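Putative cytochrome P450 154A1 (Streptomyces coelicolor, PDB 1ODO) belongs to the cytochrome P450 family and binds protoporphyrin IX containing iron, with 4-phenyl-1H-imidazole held in a pocket beside it. Local coordinates at residues H155-P160 with D209-L214; A276-E281 with F335-T340; L283-A288 with A322-D327. All blocks are in the same frame, centred on the assembly; numbering follows the deposited sequence.

Contact 1: H155-P160 with D209-L214; sequences HLMGVP and DMTSLL
The carbonyl oxygen of M157 is approached by two groups of T211: the hydroxyl OG1 donates to M157 O at 2.6 Å, and the backbone N of T211 adds a weak bond to the same oxygen at 3.4 Å. The junction is helix end to helix start, within the helical part of the P450 fold. The last turn of helix 147-157 (helix E in P450 nomenclature) presents its carbonyls to the first turn of helix 210-218 (helix H). One residue earlier, M210 N reaches L156 O at 3.3 Å in a weak but nearly straight bond. Carbonyls with no onward helical turn to bond to thus meet the hydroxyl of T211 and, weakly, the N-H groups of M210 and T211. The hydroxyl of T211 comes to M157 O tilted 26° from the carbonyl plane.

D209 is the N-cap of the second helix. Its OD2 accepts from S212 N at 2.8 Å, nearly along the carboxylate C-O axis, and also from S212 OG, which arrives on the syn side but well out of the carboxylate plane. The other oxygen, OD1, forms a salt bridge with K202 of helix 181-204, whose amine also bonds to G158 O. With both oxygens engaged, the carboxylate is fixed beside G158, where the first helix ends with a positive phi.

On the buried side the contact is apolar. M157 and M210 run alongside each other, and L236 and M239 of helix 229-244 also touch the M157 side chain. Bends at chi2 and chi3 (-59° and -73°) fold the M157 chain back over the start of helix 210-218. This puts its sulfur SD 3.6 Å from M210 CB, while CE approaches L214 CD1 to 4.4 Å.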
loop_
_atom_site.group_PDB
_atom_site.type_symbol
_atom_site.label_atom_id
_atom_site.label_comp_id
_atom_site.label_asym_id
_atom_site.label_seq_id
_atom_site.Cartn_x
_atom_site.Cartn_y
_atom_site.Cartn_z
ATOM N N HIS A 155 -14.083 -7.050 -8.806
ATOM C CA HIS A 155 -14.262 -7.572 -10.154
ATOM C C HIS A 155 -13.159 -8.568 -10.494
ATOM O O HIS A 155 -13.422 -9.651 -11.013
ATOM C CB HIS A 155 -14.263 -6.407 -11.153
ATOM C CG HIS A 155 -14.177 -6.830 -12.585
ATOM N ND1 HIS A 155 -12.977 -7.004 -13.239
ATOM C CD2 HIS A 155 -15.143 -7.112 -13.490
ATOM C CE1 HIS A 155 -13.207 -7.373 -14.486
ATOM N NE2 HIS A 155 -14.513 -7.447 -14.664
ATOM N N LEU A 156 -11.923 -8.206 -10.173
ATOM C CA LEU A 156 -10.778 -9.063 -10.445
ATOM C C LEU A 156 -10.773 -10.344 -9.609
ATOM O O LEU A 156 -10.539 -11.433 -10.134
ATOM C CB LEU A 156 -9.489 -8.271 -10.207
ATOM C CG LEU A 156 -8.143 -8.887 -10.597
ATOM C CD1 LEU A 156 -7.102 -7.777 -10.686
ATOM C CD2 LEU A 156 -7.727 -9.939 -9.583
ATOM N N MET A 157 -11.027 -10.217 -8.311
ATOM C CA MET A 157 -11.040 -11.385 -7.434
ATOM C C MET A 157 -12.372 -12.132 -7.461
ATOM O O MET A 157 -12.454 -13.278 -7.021
ATOM C CB MET A 157 -10.717 -10.973 -5.992
ATOM C CG MET A 157 -9.317 -10.393 -5.789
ATOM S SD MET A 157 -7.977 -11.516 -6.263
ATOM C CE MET A 157 -8.032 -12.720 -4.921
ATOM N N GLY A 158 -13.412 -11.481 -7.969
ATOM C CA GLY A 158 -14.717 -12.113 -8.036
ATOM C C GLY A 158 -15.431 -12.155 -6.697
ATOM O O GLY A 158 -16.021 -13.176 -6.327
ATOM N N VAL A 159 -15.376 -11.047 -5.967
ATOM C CA VAL A 159 -16.023 -10.964 -4.663
ATOM C C VAL A 159 -17.502 -10.634 -4.851
ATOM O O VAL A 159 -17.849 -9.593 -5.412
ATOM C CB VAL A 159 -15.377 -9.865 -3.785
ATOM C CG1 VAL A 159 -16.046 -9.832 -2.412
ATOM C CG2 VAL A 159 -13.890 -10.126 -3.643
ATOM N N PRO A 160 -18.395 -11.526 -4.394
ATOM C CA PRO A 160 -19.828 -11.267 -4.541
ATOM C C PRO A 160 -20.198 -9.919 -3.935
ATOM O O PRO A 160 -19.676 -9.533 -2.889
ATOM C CB PRO A 160 -20.464 -12.438 -3.794
ATOM C CG PRO A 160 -19.478 -13.551 -4.033
ATOM C CD PRO A 160 -18.156 -12.854 -3.802
ATOM N N ASP A 209 -12.547 -15.817 -12.207
ATOM C CA ASP A 209 -11.842 -14.843 -11.381
ATOM C C ASP A 209 -10.683 -15.489 -10.623
ATOM O O ASP A 209 -10.574 -16.716 -10.568
ATOM C CB ASP A 209 -12.834 -14.219 -10.401
ATOM C CG ASP A 209 -13.677 -15.263 -9.691
ATOM O OD1 ASP A 209 -14.909 -15.291 -9.905
ATOM O OD2 ASP A 209 -13.107 -16.058 -8.919
ATOM N N MET A 210 -9.829 -14.664 -10.024
ATOM C CA MET A 210 -8.681 -15.170 -9.282
ATOM C C MET A 210 -9.017 -15.979 -8.034
ATOM O O MET A 210 -8.275 -16.890 -7.682
ATOM C CB MET A 210 -7.735 -14.022 -8.902
ATOM C CG MET A 210 -6.463 -14.481 -8.178
ATOM S SD MET A 210 -5.294 -15.419 -9.209
ATOM C CE MET A 210 -5.768 -17.067 -8.935
ATOM N N THR A 211 -10.109 -15.654 -7.349
ATOM C CA THR A 211 -10.446 -16.422 -6.155
ATOM C C THR A 211 -10.739 -17.865 -6.572
ATOM O O THR A 211 -10.279 -18.813 -5.935
ATOM C CB THR A 211 -11.672 -15.843 -5.414
ATOM O OG1 THR A 211 -11.387 -14.503 -4.983
ATOM C CG2 THR A 211 -11.998 -16.693 -4.186
ATOM N N SER A 212 -11.487 -18.033 -7.658
ATOM C CA SER A 212 -11.819 -19.374 -8.132
ATOM C C SER A 212 -10.572 -20.140 -8.578
ATOM O O SER A 212 -10.446 -21.335 -8.312
ATOM C CB SER A 212 -12.828 -19.293 -9.275
ATOM O OG SER A 212 -14.032 -18.690 -8.828
ATOM N N LEU A 213 -9.651 -19.459 -9.253
ATOM C CA LEU A 213 -8.429 -20.122 -9.710
ATOM C C LEU A 213 -7.592 -20.597 -8.526
ATOM O O LEU A 213 -7.021 -21.691 -8.560
ATOM C CB LEU A 213 -7.585 -19.184 -10.577
ATOM C CG LEU A 213 -7.969 -19.010 -12.047
ATOM C CD1 LEU A 213 -7.051 -17.971 -12.683
ATOM C CD2 LEU A 213 -7.852 -20.352 -12.777
ATOM N N LEU A 214 -7.515 -19.772 -7.483
ATOM C CA LEU A 214 -6.743 -20.125 -6.296
ATOM C C LEU A 214 -7.385 -21.313 -5.594
ATOM O O LEU A 214 -6.695 -22.223 -5.142
ATOM C CB LEU A 214 -6.649 -18.927 -5.344
ATOM C CG LEU A 214 -5.796 -17.773 -5.888
ATOM C CD1 LEU A 214 -5.929 -16.541 -5.003
ATOM C CD2 LEU A 214 -4.340 -18.220 -5.974
#

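Contact 2: A276-E281 with F335-T340; sequences ADVVEE and FDATRT
The side chain of E281 runs over the ring of F335: CB lies 3.7 Å from F335 CZ, and the next carbon, CG, sits 3.3 Å above the ring centre and only 7° off the normal, a CH-pi contact almost exactly on the axis of the face. E281 is the glutamate of the P450 ExxR motif, carried by helix K (275-285). With CG anti to the backbone N and a bend at chi2 of 68°, the chain crosses the ring and then turns its carboxylate, 73° from the ring plane, toward the backbone beyond.

There OE2 accepts two hydrogen bonds from the same face of the carboxylate plane. D336 N donates on the anti side at 2.7 Å, in a nearly straight bond. R339 NE donates on the syn side at 2.9 Å as part of a salt bridge, with OE2 lying close to the guanidinium plane. OE1 is paired with R284 NE. E281 thus joins the motif arginine R284 to R339, as in the Glu-Arg-Arg triad of P450s. R339 has further partners in the backbone carbonyls of D331, T334 and E330, which hold the rotation of its guanidinium. Placing a positive group on each carboxylate oxygen probably favours the ionised form of E281.

The receiving loop is a type I turn from D336 to R339, reinforced by an Asx turn in which D336 OD1 accepts from T338 N. Beside it, V278 CG2 touches A337 CB at 4.1 Å, and D277 OD2 accepts from T274 N and, weakly, from a water that also donates to A337 O. F335 reaches T257 of helix 247-260 and Q264 of helix 262-270, and V278 of helix K touches L258 and V268 of the same two helices, so the loop lies beside their junction.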
loop_
_atom_site.group_PDB
_atom_site.type_symbol
_atom_site.label_atom_id
_atom_site.label_comp_id
_atom_site.label_asym_id
_atom_site.label_seq_id
_atom_site.Cartn_x
_atom_site.Cartn_y
_atom_site.Cartn_z
ATOM N N ALA A 276 -0.050 10.742 -15.496
ATOM C CA ALA A 276 0.869 9.691 -15.076
ATOM C C ALA A 276 2.042 10.315 -14.327
ATOM O O ALA A 276 2.501 9.771 -13.328
ATOM C CB ALA A 276 1.366 8.895 -16.291
ATOM N N ASP A 277 2.530 11.455 -14.807
ATOM C CA ASP A 277 3.649 12.120 -14.143
ATOM C C ASP A 277 3.236 12.535 -12.735
ATOM O O ASP A 277 4.022 12.446 -11.791
ATOM C CB ASP A 277 4.088 13.375 -14.900
ATOM C CG ASP A 277 4.729 13.068 -16.236
ATOM O OD1 ASP A 277 5.364 11.998 -16.373
ATOM O OD2 ASP A 277 4.610 13.919 -17.147
ATOM N N VAL A 278 2.000 13.009 -12.602
ATOM C CA VAL A 278 1.501 13.434 -11.302
ATOM C C VAL A 278 1.410 12.246 -10.355
ATOM O O VAL A 278 1.716 12.365 -9.167
ATOM C CB VAL A 278 0.116 14.102 -11.426
ATOM C CG1 VAL A 278 -0.493 14.309 -10.050
ATOM C CG2 VAL A 278 0.261 15.440 -12.134
ATOM N N VAL A 279 0.992 11.098 -10.880
ATOM C CA VAL A 279 0.872 9.908 -10.055
ATOM C C VAL A 279 2.254 9.447 -9.601
ATOM O O VAL A 279 2.430 9.072 -8.443
ATOM C CB VAL A 279 0.138 8.771 -10.814
ATOM C CG1 VAL A 279 0.266 7.450 -10.061
ATOM C CG2 VAL A 279 -1.344 9.135 -10.951
ATOM N N GLU A 280 3.236 9.488 -10.498
ATOM C CA GLU A 280 4.581 9.064 -10.129
ATOM C C GLU A 280 5.195 9.975 -9.074
ATOM O O GLU A 280 5.888 9.505 -8.178
ATOM C CB GLU A 280 5.497 9.006 -11.353
ATOM C CG GLU A 280 5.146 7.867 -12.300
ATOM C CD GLU A 280 4.985 6.548 -11.565
ATOM O OE1 GLU A 280 3.896 5.942 -11.650
ATOM O OE2 GLU A 280 5.944 6.121 -10.891
ATOM N N GLU A 281 4.952 11.277 -9.177
ATOM C CA GLU A 281 5.510 12.194 -8.193
ATOM C C GLU A 281 4.771 12.037 -6.864
ATOM O O GLU A 281 5.349 12.260 -5.802
ATOM C CB GLU A 281 5.426 13.645 -8.679
ATOM C CG GLU A 281 5.936 14.660 -7.657
ATOM C CD GLU A 281 7.444 14.582 -7.416
ATOM O OE1 GLU A 281 8.070 13.540 -7.718
ATOM O OE2 GLU A 281 8.002 15.575 -6.906
ATOM N N PHE A 335 7.085 18.927 -4.108
ATOM C CA PHE A 335 6.357 18.139 -5.100
ATOM C C PHE A 335 6.586 18.843 -6.434
ATOM O O PHE A 335 6.300 20.030 -6.571
ATOM C CB PHE A 335 4.858 18.109 -4.777
ATOM C CG PHE A 335 4.055 17.221 -5.695
ATOM C CD1 PHE A 335 3.616 15.970 -5.267
ATOM C CD2 PHE A 335 3.743 17.635 -6.990
ATOM C CE1 PHE A 335 2.875 15.140 -6.112
ATOM C CE2 PHE A 335 3.002 16.813 -7.849
ATOM C CZ PHE A 335 2.567 15.566 -7.409
ATOM N N ASP A 336 7.115 18.110 -7.407
ATOM C CA ASP A 336 7.390 18.659 -8.730
ATOM C C ASP A 336 7.164 17.571 -9.775
ATOM O O ASP A 336 8.001 16.695 -9.959
ATOM C CB ASP A 336 8.838 19.172 -8.775
ATOM C CG ASP A 336 9.276 19.605 -10.169
ATOM O OD1 ASP A 336 8.414 19.819 -11.046
ATOM O OD2 ASP A 336 10.498 19.742 -10.381
ATOM N N ALA A 337 6.022 17.629 -10.457
ATOM C CA ALA A 337 5.692 16.639 -11.481
ATOM C C ALA A 337 6.529 16.742 -12.759
ATOM O O ALA A 337 6.428 15.882 -13.636
ATOM C CB ALA A 337 4.196 16.719 -11.821
ATOM N N THR A 338 7.354 17.782 -12.869
ATOM C CA THR A 338 8.189 17.951 -14.055
ATOM C C THR A 338 9.544 17.247 -13.917
ATOM O O THR A 338 10.322 17.218 -14.866
ATOM C CB THR A 338 8.467 19.444 -14.366
ATOM O OG1 THR A 338 9.408 19.966 -13.418
ATOM C CG2 THR A 338 7.181 20.260 -14.302
ATOM N N ARG A 339 9.822 16.681 -12.743
ATOM C CA ARG A 339 11.094 15.987 -12.513
ATOM C C ARG A 339 11.514 15.047 -13.630
ATOM O O ARG A 339 10.715 14.245 -14.113
ATOM C CB ARG A 339 11.043 15.171 -11.218
ATOM C CG ARG A 339 11.097 15.985 -9.953
ATOM C CD ARG A 339 10.894 15.094 -8.730
ATOM N NE ARG A 339 10.767 15.901 -7.523
ATOM C CZ ARG A 339 11.790 16.462 -6.885
ATOM N NH1 ARG A 339 13.030 16.295 -7.332
ATOM N NH2 ARG A 339 11.568 17.209 -5.818
ATOM N N THR A 340 12.779 15.137 -14.027
ATOM C CA THR A 340 13.302 14.281 -15.082
ATOM C C THR A 340 13.525 12.891 -14.485
ATOM O O THR A 340 13.283 11.879 -15.139
ATOM C CB THR A 340 14.636 14.826 -15.636
ATOM O OG1 THR A 340 14.398 16.071 -16.306
ATOM C CG2 THR A 340 15.251 13.839 -16.616
HETATM O O HOH W 1 7.389 15.221 -16.507
#

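Contact 3: L283-A288 with A322-D327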
loop_
_atom_site.group_PDB
_atom_site.type_symbol
_atom_site.label_atom_id
_atom_site.label_comp_id
_atom_site.label_asym_id
_atom_site.label_seq_id
_atom_site.Cartn_x
_atom_site.Cartn_y
_atom_site.Cartn_z
ATOM N N LEU A 283 3.578 9.215 -5.781
ATOM C CA LEU A 283 4.117 7.974 -5.229
ATOM C C LEU A 283 5.466 8.237 -4.558
ATOM O O LEU A 283 5.822 7.597 -3.570
ATOM C CB LEU A 283 4.271 6.936 -6.339
ATOM C CG LEU A 283 2.940 6.383 -6.853
ATOM C CD1 LEU A 283 3.134 5.536 -8.106
ATOM C CD2 LEU A 283 2.312 5.559 -5.747
ATOM N N ARG A 284 6.218 9.190 -5.092
ATOM C CA ARG A 284 7.519 9.506 -4.514
ATOM C C ARG A 284 7.390 10.399 -3.282
ATOM O O ARG A 284 7.932 10.090 -2.223
ATOM C CB ARG A 284 8.405 10.224 -5.539
ATOM C CG ARG A 284 9.830 10.522 -5.030
ATOM C CD ARG A 284 10.543 11.549 -5.915
ATOM N NE ARG A 284 9.967 12.882 -5.739
ATOM C CZ ARG A 284 10.184 13.651 -4.676
ATOM N NH1 ARG A 284 10.977 13.228 -3.699
ATOM N NH2 ARG A 284 9.586 14.832 -4.574
ATOM N N HIS A 285 6.660 11.502 -3.446
ATOM C CA HIS A 285 6.428 12.499 -2.398
ATOM C C HIS A 285 5.547 12.079 -1.216
ATOM O O HIS A 285 5.833 12.429 -0.065
ATOM C CB HIS A 285 5.865 13.767 -3.063
ATOM C CG HIS A 285 5.933 14.995 -2.206
ATOM N ND1 HIS A 285 4.816 15.563 -1.632
ATOM C CD2 HIS A 285 6.982 15.771 -1.841
ATOM C CE1 HIS A 285 5.173 16.638 -0.951
ATOM N NE2 HIS A 285 6.481 16.786 -1.062
ATOM N N GLU A 286 4.473 11.349 -1.491
ATOM C CA GLU A 286 3.578 10.899 -0.425
ATOM C C GLU A 286 3.078 9.488 -0.711
ATOM O O GLU A 286 1.894 9.280 -0.982
ATOM C CB GLU A 286 2.389 11.853 -0.281
ATOM C CG GLU A 286 2.774 13.265 0.139
ATOM C CD GLU A 286 3.268 13.358 1.577
ATOM O OE1 GLU A 286 3.472 12.309 2.229
ATOM O OE2 GLU A 286 3.455 14.495 2.053
ATOM N N PRO A 287 3.984 8.498 -0.665
ATOM C CA PRO A 287 3.633 7.095 -0.922
ATOM C C PRO A 287 2.626 6.580 0.107
ATOM O O PRO A 287 2.635 7.019 1.257
ATOM C CB PRO A 287 4.985 6.382 -0.845
ATOM C CG PRO A 287 5.762 7.228 0.118
ATOM C CD PRO A 287 5.409 8.632 -0.316
ATOM N N ALA A 288 1.775 5.646 -0.312
ATOM C CA ALA A 288 0.752 5.070 0.566
ATOM C C ALA A 288 1.267 4.194 1.706
ATOM O O ALA A 288 0.614 4.087 2.748
ATOM C CB ALA A 288 -0.268 4.286 -0.272
ATOM N N ALA A 322 12.976 7.280 2.420
ATOM C CA ALA A 322 13.956 7.022 1.371
ATOM C C ALA A 322 13.632 7.788 0.091
ATOM O O ALA A 322 14.536 8.265 -0.600
ATOM C CB ALA A 322 14.025 5.523 1.077
ATOM N N ASN A 323 12.346 7.908 -0.227
ATOM C CA ASN A 323 11.935 8.621 -1.433
ATOM C C ASN A 323 12.332 10.094 -1.381
ATOM O O ASN A 323 12.366 10.766 -2.409
ATOM C CB ASN A 323 10.422 8.531 -1.635
ATOM C CG ASN A 323 9.972 7.178 -2.162
ATOM O OD1 ASN A 323 10.786 6.338 -2.552
ATOM N ND2 ASN A 323 8.658 6.970 -2.194
ATOM N N ARG A 324 12.622 10.588 -0.179
ATOM C CA ARG A 324 13.013 11.985 0.006
ATOM C C ARG A 324 14.478 12.146 0.388
ATOM O O ARG A 324 14.888 13.206 0.870
ATOM C CB ARG A 324 12.126 12.636 1.075
ATOM C CG ARG A 324 10.682 12.897 0.617
ATOM C CD ARG A 324 9.750 13.029 1.816
ATOM N NE ARG A 324 8.375 13.391 1.464
ATOM C CZ ARG A 324 7.855 14.603 1.644
ATOM N NH1 ARG A 324 8.598 15.574 2.163
ATOM N NH2 ARG A 324 6.585 14.840 1.342
ATOM N N HIS A 325 15.269 11.099 0.173
ATOM C CA HIS A 325 16.692 11.137 0.502
ATOM C C HIS A 325 17.374 12.158 -0.407
ATOM O O HIS A 325 17.267 12.084 -1.632
ATOM C CB HIS A 325 17.299 9.743 0.324
ATOM C CG HIS A 325 18.649 9.588 0.952
ATOM N ND1 HIS A 325 19.789 10.146 0.415
ATOM C CD2 HIS A 325 19.039 8.941 2.076
ATOM C CE1 HIS A 325 20.824 9.847 1.182
ATOM N NE2 HIS A 325 20.396 9.116 2.195
ATOM N N PRO A 326 18.092 13.127 0.188
ATOM C CA PRO A 326 18.791 14.192 -0.538
ATOM C C PRO A 326 19.846 13.806 -1.574
ATOM O O PRO A 326 20.208 14.631 -2.416
ATOM C CB PRO A 326 19.351 15.063 0.586
ATOM C CG PRO A 326 19.610 14.074 1.676
ATOM C CD PRO A 326 18.366 13.214 1.634
ATOM N N ASP A 327 20.361 12.581 -1.517
ATOM C CA ASP A 327 21.364 12.172 -2.495
ATOM C C ASP A 327 20.670 11.511 -3.683
ATOM O O ASP A 327 21.296 11.224 -4.702
ATOM C CB ASP A 327 22.387 11.213 -1.873
ATOM C CG ASP A 327 23.721 11.894 -1.580
ATOM O OD1 ASP A 327 23.706 13.080 -1.190
ATOM O OD2 ASP A 327 24.779 11.244 -1.729
#
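At the C-terminal end of helix K, just past the ExxR motif, H285 O is held by R324 with two nitrogens, side-on. R324 NE donates at 3.1 Å to H285 O, in the carbonyl plane and on a lone pair, whereas R324 NH2 reaches the same oxygen at 2.9 Å from a position tilted 29° out of that plane. Both bonds lie close to the guanidinium plane. The R324 chain, extended from CG to NE, spans the distance from its loop to the end of the helix. NH2 also lies over the imidazole of H285, 3.1 Å above the centre of the ring, with ring and guanidinium planes 30° apart. The imidazole NE2 is itself hydrogen-bonded to D333 O, and R324 NH1 forms a salt bridge with D333. E286 OE2 also comes near R324 NH2, but its position is less certain; OE1 of that glutamate bonds to H17 and N396.

R284, the motif arginine, joins the same two segments from another side. A bend at chi3 (71°) carries its guanidinium back so that NH1 bonds to N323 O at 3.1 Å, close to the guanidinium plane; NH1 also serves A332 O, and NE pairs with E281. In the P450 fold this ties helix K to the type I turn from A322 to H325, which begins on the last residue of the short helix 319-322. N323 answers with ND2, giving a weak bond to R284 O, and OD1 is taken by L345 N. Packing is close here: N323 CB comes within 3.0 Å of R284 O. P287 CG approaches N323 ND2 to 3.7 Å. On the haem side of helix K, L283 touches the protoporphyrin, as does A288 farther along.

Contacts 2 and 3 share helix 275-285 and lie with centres 12 Å apart; along the chain, contact 3 is nested inside the loop closed by contact 2. They meet where R339 NH2 and R284 NH2 come within 3.3 Å, like charges brought together around the carboxylate of E281. Contact 1 stands apart, its centre 33 Å from each of the others, with nearest atoms about 17 Å away. It lies across the centre of the chain from contact 3. The side chain of L283 is about 3 Å from the haem, that of L156 about 6 Å and that of E281 about 12 Å. The side chain of M157 is about 12 Å from 4-phenyl-1H-imidazole.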